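Local coordinates for protein D-hydantoinase (Ralstonia pickettii, PDB 1NFG) that binds two zinc ions per subunit and probably catalyses the stereospecific hydrolysis of the cyclic amide bond of D-hydantoin derivatives, at residues G83-I88 with E342-V347; P395-V400 with K421-T426. All coordinates share one frame; numbering follows the deposited sequence.

Contact 1: G83-I88 with E342-V347; sequences GGTTTI and ERLMMV
Leu-344, at the start of helix 343-352, faces the two glycines that lead into strand 85-93. Its CB lies 3.6 Å from the carbonyl O of Gly-83, and its CD1 branch reaches past this oxygen to the O of Gly-84, at 3.8 Å. The CD2 branch turns the other way and lies over one face of the Arg-343 guanidinium, toward its rim. Gly-84 has positive phi (90°) and closes the preceding helix 73-82 with a Schellman motif; the Gly-83 carbonyl faces the first turn of helix 343-352. Two waters occupy the gap: one joins Gly-83 O (2.8 Å from the water) to Leu-344 N, the other joins it to Met-345 N, so the amides of Leu-344 and Met-345, in the first turn of the helix, are met by bridging waters.

Thr-85 carries the direct polar link. NH2 of Arg-343 donates to its OG1 at 3.2 Å, nearly straight (170°), with the hydroxyl in the guanidinium plane at its edge; the two side chains cross at about a right angle. Chi1 of -67° sets OG1 anti to the carbonyl carbon, where it meets NH2, and leaves CG2 3.8 Å from the same nitrogen. The hydroxyl also accepts from the water bound to Leu-344 N and donates to a third water, itself held by Arg-343 NE at 2.8 Å, so it is gripped three times in this buried setting.

The Arg-343 guanidinium is anchored further by NH1, which bonds to Val-310 O. Gly-84, Thr-86 and Thr-87 make backbone bonds to strand 48-58, the parallel neighbour of 85-93 in the TIM barrel, and Leu-344 and Val-347 pack on helix 358-372. The contact thus sets the start of helix 343-352 against the N-terminal end of a barrel strand.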
loop_
_atom_site.group_PDB
_atom_site.type_symbol
_atom_site.label_atom_id
_atom_site.label_comp_id
_atom_site.label_asym_id
_atom_site.label_seq_id
_atom_site.Cartn_x
_atom_site.Cartn_y
_atom_site.Cartn_z
ATOM N N GLY A 83 -38.844 -11.947 -6.928
ATOM C CA GLY A 83 -37.822 -11.428 -6.042
ATOM C C GLY A 83 -37.624 -9.932 -6.180
ATOM O O GLY A 83 -36.735 -9.353 -5.550
ATOM N N GLY A 84 -38.440 -9.305 -7.019
ATOM C CA GLY A 84 -38.344 -7.870 -7.205
ATOM C C GLY A 84 -37.411 -7.425 -8.307
ATOM O O GLY A 84 -37.131 -6.232 -8.429
ATOM N N THR A 85 -36.925 -8.365 -9.115
ATOM C CA THR A 85 -36.013 -8.017 -10.205
ATOM C C THR A 85 -36.749 -8.059 -11.536
ATOM O O THR A 85 -37.295 -9.095 -11.919
ATOM C CB THR A 85 -34.801 -8.975 -10.235
ATOM O OG1 THR A 85 -34.009 -8.769 -9.057
ATOM C CG2 THR A 85 -33.940 -8.724 -11.464
ATOM N N THR A 86 -36.752 -6.927 -12.236
ATOM C CA THR A 86 -37.454 -6.800 -13.507
ATOM C C THR A 86 -36.601 -6.816 -14.777
ATOM O O THR A 86 -37.131 -6.943 -15.881
ATOM C CB THR A 86 -38.307 -5.520 -13.519
ATOM O OG1 THR A 86 -37.475 -4.384 -13.242
ATOM C CG2 THR A 86 -39.411 -5.618 -12.475
ATOM N N THR A 87 -35.292 -6.649 -14.637
ATOM C CA THR A 87 -34.404 -6.697 -15.790
ATOM C C THR A 87 -33.236 -7.594 -15.441
ATOM O O THR A 87 -32.818 -7.688 -14.287
ATOM C CB THR A 87 -33.879 -5.311 -16.203
ATOM O OG1 THR A 87 -34.966 -4.520 -16.691
ATOM C CG2 THR A 87 -32.846 -5.442 -17.317
ATOM N N ILE A 88 -32.710 -8.263 -16.450
ATOM C CA ILE A 88 -31.615 -9.177 -16.234
ATOM C C ILE A 88 -30.706 -9.114 -17.442
ATOM O O ILE A 88 -31.149 -8.792 -18.538
ATOM C CB ILE A 88 -32.191 -10.594 -16.017
ATOM C CG1 ILE A 88 -31.685 -11.138 -14.694
ATOM C CG2 ILE A 88 -31.848 -11.523 -17.182
ATOM C CD1 ILE A 88 -32.533 -12.250 -14.150
ATOM N N GLU A 342 -33.533 -14.264 -4.403
ATOM C CA GLU A 342 -33.202 -13.748 -3.084
ATOM C C GLU A 342 -32.356 -12.479 -3.066
ATOM O O GLU A 342 -32.325 -11.776 -2.054
ATOM C CB GLU A 342 -32.485 -14.829 -2.269
ATOM C CG GLU A 342 -33.266 -16.124 -2.125
ATOM C CD GLU A 342 -32.951 -17.145 -3.210
ATOM O OE1 GLU A 342 -32.768 -16.755 -4.384
ATOM O OE2 GLU A 342 -32.903 -18.350 -2.884
ATOM N N ARG A 343 -31.697 -12.174 -4.182
ATOM C CA ARG A 343 -30.812 -11.013 -4.247
ATOM C C ARG A 343 -31.268 -9.760 -3.501
ATOM O O ARG A 343 -30.616 -9.346 -2.545
ATOM C CB ARG A 343 -30.485 -10.641 -5.701
ATOM C CG ARG A 343 -29.390 -9.565 -5.798
ATOM C CD ARG A 343 -29.034 -9.177 -7.229
ATOM N NE ARG A 343 -30.182 -8.658 -7.966
ATOM C CZ ARG A 343 -30.213 -7.474 -8.566
ATOM N NH1 ARG A 343 -29.153 -6.677 -8.518
ATOM N NH2 ARG A 343 -31.304 -7.083 -9.216
ATOM N N LEU A 344 -32.374 -9.155 -3.923
ATOM C CA LEU A 344 -32.846 -7.935 -3.272
ATOM C C LEU A 344 -33.078 -8.067 -1.773
ATOM O O LEU A 344 -32.560 -7.266 -0.995
ATOM C CB LEU A 344 -34.128 -7.411 -3.934
ATOM C CG LEU A 344 -34.087 -6.868 -5.366
ATOM C CD1 LEU A 344 -34.930 -5.622 -5.436
ATOM C CD2 LEU A 344 -32.680 -6.543 -5.791
ATOM N N MET A 345 -33.851 -9.061 -1.354
ATOM C CA MET A 345 -34.110 -9.222 0.070
ATOM C C MET A 345 -32.823 -9.302 0.870
ATOM O O MET A 345 -32.675 -8.629 1.890
ATOM C CB MET A 345 -34.954 -10.466 0.338
ATOM C CG MET A 345 -36.423 -10.312 -0.036
ATOM S SD MET A 345 -37.385 -11.777 0.398
ATOM C CE MET A 345 -36.854 -12.909 -0.905
ATOM N N MET A 346 -31.889 -10.123 0.399
ATOM C CA MET A 346 -30.606 -10.297 1.069
ATOM C C MET A 346 -29.796 -9.001 1.142
ATOM O O MET A 346 -29.267 -8.651 2.195
ATOM C CB MET A 346 -29.800 -11.384 0.359
ATOM C CG MET A 346 -30.385 -12.770 0.520
ATOM S SD MET A 346 -30.415 -13.288 2.250
ATOM C CE MET A 346 -31.996 -12.862 2.647
ATOM N N VAL A 347 -29.695 -8.285 0.031
ATOM C CA VAL A 347 -28.954 -7.036 0.024
ATOM C C VAL A 347 -29.667 -6.024 0.915
ATOM O O VAL A 347 -29.022 -5.248 1.628
ATOM C CB VAL A 347 -28.828 -6.464 -1.406
ATOM C CG1 VAL A 347 -28.268 -5.046 -1.363
ATOM C CG2 VAL A 347 -27.930 -7.367 -2.247
HETATM O O HOH W 1 -34.184 -10.165 -6.466
HETATM O O HOH W 2 -35.584 -10.468 -3.293
HETATM O O HOH W 3 -31.596 -10.862 -8.940
#

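Contact 2: P395-V400 with K421-T426; sequences PEAEMV and KGVPKT
The carbonyl O of Ala-397 accepts the amide of Gly-422 at 2.7 Å from its N, nearly straight (167°). Lys-421 CA adds a C-H...O contact to the same oxygen at 3.3 Å. Next to it, Glu-398 and Lys-421 form an antiparallel, non-hydrogen-bonded pair with both side chains on one face. Lys-421 is fully extended, CG anti to the backbone N (chi1 -177°), which carries its chain past Pro-395 O, 3.4 Å from CG, and alongside Glu-396. That glutamate bends at chi2 and points the same way; its OE1 makes a long salt bridge to NZ of Lys-421 at 3.8 Å.

Strands 390-400 and 419-429 are antiparallel neighbours within the small beta domain that accompanies the barrel in this family. Here the chain turns corners at 395-396 and at 421, and the short segments 397-400 and 422-426 run at 96° to each other.

Val-423 CB meets Ala-397 CB at 4.2 Å, while the Met-399 side chain crosses that of Val-423 at about a right angle, its SD 4.0 Å from Val-423 CG2. Lys-421 N is bonded to OE1 of Gln-349, from helix 343-352.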
loop_
_atom_site.group_PDB
_atom_site.type_symbol
_atom_site.label_atom_id
_atom_site.label_comp_id
_atom_site.label_asym_id
_atom_site.label_seq_id
_atom_site.Cartn_x
_atom_site.Cartn_y
_atom_site.Cartn_z
ATOM N N PRO A 395 -41.318 -2.939 4.097
ATOM C CA PRO A 395 -40.181 -2.928 5.022
ATOM C C PRO A 395 -40.377 -3.649 6.353
ATOM O O PRO A 395 -39.401 -4.036 6.990
ATOM C CB PRO A 395 -39.904 -1.437 5.201
ATOM C CG PRO A 395 -41.264 -0.840 5.086
ATOM C CD PRO A 395 -41.842 -1.576 3.900
ATOM N N GLU A 396 -41.622 -3.844 6.771
ATOM C CA GLU A 396 -41.884 -4.506 8.047
ATOM C C GLU A 396 -42.114 -6.003 7.944
ATOM O O GLU A 396 -41.969 -6.732 8.927
ATOM C CB GLU A 396 -43.091 -3.874 8.741
ATOM C CG GLU A 396 -42.926 -2.403 9.051
ATOM C CD GLU A 396 -41.572 -2.086 9.660
ATOM O OE1 GLU A 396 -41.172 -2.767 10.635
ATOM O OE2 GLU A 396 -40.909 -1.147 9.159
ATOM N N ALA A 397 -42.479 -6.465 6.758
ATOM C CA ALA A 397 -42.737 -7.882 6.557
ATOM C C ALA A 397 -41.540 -8.760 6.932
ATOM O O ALA A 397 -40.423 -8.560 6.447
ATOM C CB ALA A 397 -43.137 -8.130 5.110
ATOM N N GLU A 398 -41.782 -9.728 7.808
ATOM C CA GLU A 398 -40.743 -10.656 8.237
ATOM C C GLU A 398 -41.021 -12.023 7.644
ATOM O O GLU A 398 -42.173 -12.410 7.468
ATOM C CB GLU A 398 -40.692 -10.733 9.759
ATOM C CG GLU A 398 -39.856 -9.628 10.372
ATOM C CD GLU A 398 -40.103 -9.461 11.850
ATOM O OE1 GLU A 398 -40.086 -10.476 12.582
ATOM O OE2 GLU A 398 -40.311 -8.306 12.280
ATOM N N MET A 399 -39.962 -12.762 7.339
ATOM C CA MET A 399 -40.125 -14.067 6.720
ATOM C C MET A 399 -38.839 -14.878 6.729
ATOM O O MET A 399 -37.741 -14.324 6.778
ATOM C CB MET A 399 -40.589 -13.857 5.281
ATOM C CG MET A 399 -40.274 -14.975 4.321
ATOM S SD MET A 399 -40.226 -14.324 2.643
ATOM C CE MET A 399 -41.981 -14.077 2.348
ATOM N N VAL A 400 -38.983 -16.197 6.693
ATOM C CA VAL A 400 -37.831 -17.082 6.655
ATOM C C VAL A 400 -37.716 -17.590 5.233
ATOM O O VAL A 400 -38.691 -18.097 4.672
ATOM C CB VAL A 400 -38.002 -18.295 7.565
ATOM C CG1 VAL A 400 -36.842 -19.260 7.348
ATOM C CG2 VAL A 400 -38.069 -17.851 9.011
ATOM N N LYS A 421 -36.241 -9.206 6.937
ATOM C CA LYS A 421 -37.221 -8.177 7.237
ATOM C C LYS A 421 -37.226 -7.275 6.011
ATOM O O LYS A 421 -36.225 -6.621 5.706
ATOM C CB LYS A 421 -36.805 -7.392 8.482
ATOM C CG LYS A 421 -37.809 -6.345 8.919
ATOM C CD LYS A 421 -37.278 -5.562 10.106
ATOM C CE LYS A 421 -38.183 -4.398 10.463
ATOM N NZ LYS A 421 -37.591 -3.564 11.546
ATOM N N GLY A 422 -38.348 -7.254 5.301
ATOM C CA GLY A 422 -38.446 -6.453 4.093
ATOM C C GLY A 422 -38.591 -7.411 2.927
ATOM O O GLY A 422 -37.619 -8.046 2.507
ATOM N N VAL A 423 -39.807 -7.514 2.402
ATOM C CA VAL A 423 -40.107 -8.431 1.310
ATOM C C VAL A 423 -40.789 -7.772 0.107
ATOM O O VAL A 423 -41.568 -6.831 0.264
ATOM C CB VAL A 423 -41.014 -9.565 1.834
ATOM C CG1 VAL A 423 -41.473 -10.454 0.697
ATOM C CG2 VAL A 423 -40.271 -10.370 2.878
ATOM N N PRO A 424 -40.488 -8.253 -1.116
ATOM C CA PRO A 424 -41.103 -7.697 -2.331
ATOM C C PRO A 424 -42.550 -8.186 -2.314
ATOM O O PRO A 424 -42.801 -9.370 -2.052
ATOM C CB PRO A 424 -40.316 -8.357 -3.466
ATOM C CG PRO A 424 -39.053 -8.832 -2.819
ATOM C CD PRO A 424 -39.486 -9.276 -1.459
ATOM N N LYS A 425 -43.504 -7.301 -2.586
ATOM C CA LYS A 425 -44.907 -7.716 -2.557
ATOM C C LYS A 425 -45.581 -7.810 -3.914
ATOM O O LYS A 425 -46.134 -8.853 -4.259
ATOM C CB LYS A 425 -45.705 -6.806 -1.621
ATOM C CG LYS A 425 -45.538 -7.195 -0.160
ATOM C CD LYS A 425 -45.863 -8.662 -0.001
ATOM C CE LYS A 425 -45.842 -9.101 1.441
ATOM N NZ LYS A 425 -46.177 -10.551 1.543
ATOM N N THR A 426 -45.559 -6.727 -4.677
ATOM C CA THR A 426 -46.152 -6.770 -5.999
ATOM C C THR A 426 -45.162 -6.093 -6.941
ATOM O O THR A 426 -44.532 -5.092 -6.580
ATOM C CB THR A 426 -47.546 -6.078 -6.044
ATOM O OG1 THR A 426 -47.392 -4.665 -6.163
ATOM C CG2 THR A 426 -48.324 -6.377 -4.782
#

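Met-345 carries contact 1's helix onto contact 2; the centres of the two contacts lie about 12 Å apart. Leu-344 and Arg-343 of helix 343-352 meet the 83-88 segment, while the next residue, Met-345, packs on the beta domain of contact 2, its CG 3.5 Å from CD of Pro-424 and its SD 4.1 Å from Val-423 CG2. Gly-83 O also lies 3.6 Å from CG of Pro-424, a direct touch between the contacts. Contact 1 is nearer the metals: the Arg-343 side chain is about 8 Å from that of the zinc ligand His-57 and about 13 Å from a zinc ion. The centre of contact 2 is about 21 Å from that of the chain, away from the zinc site, against about 9 Å for contact 1.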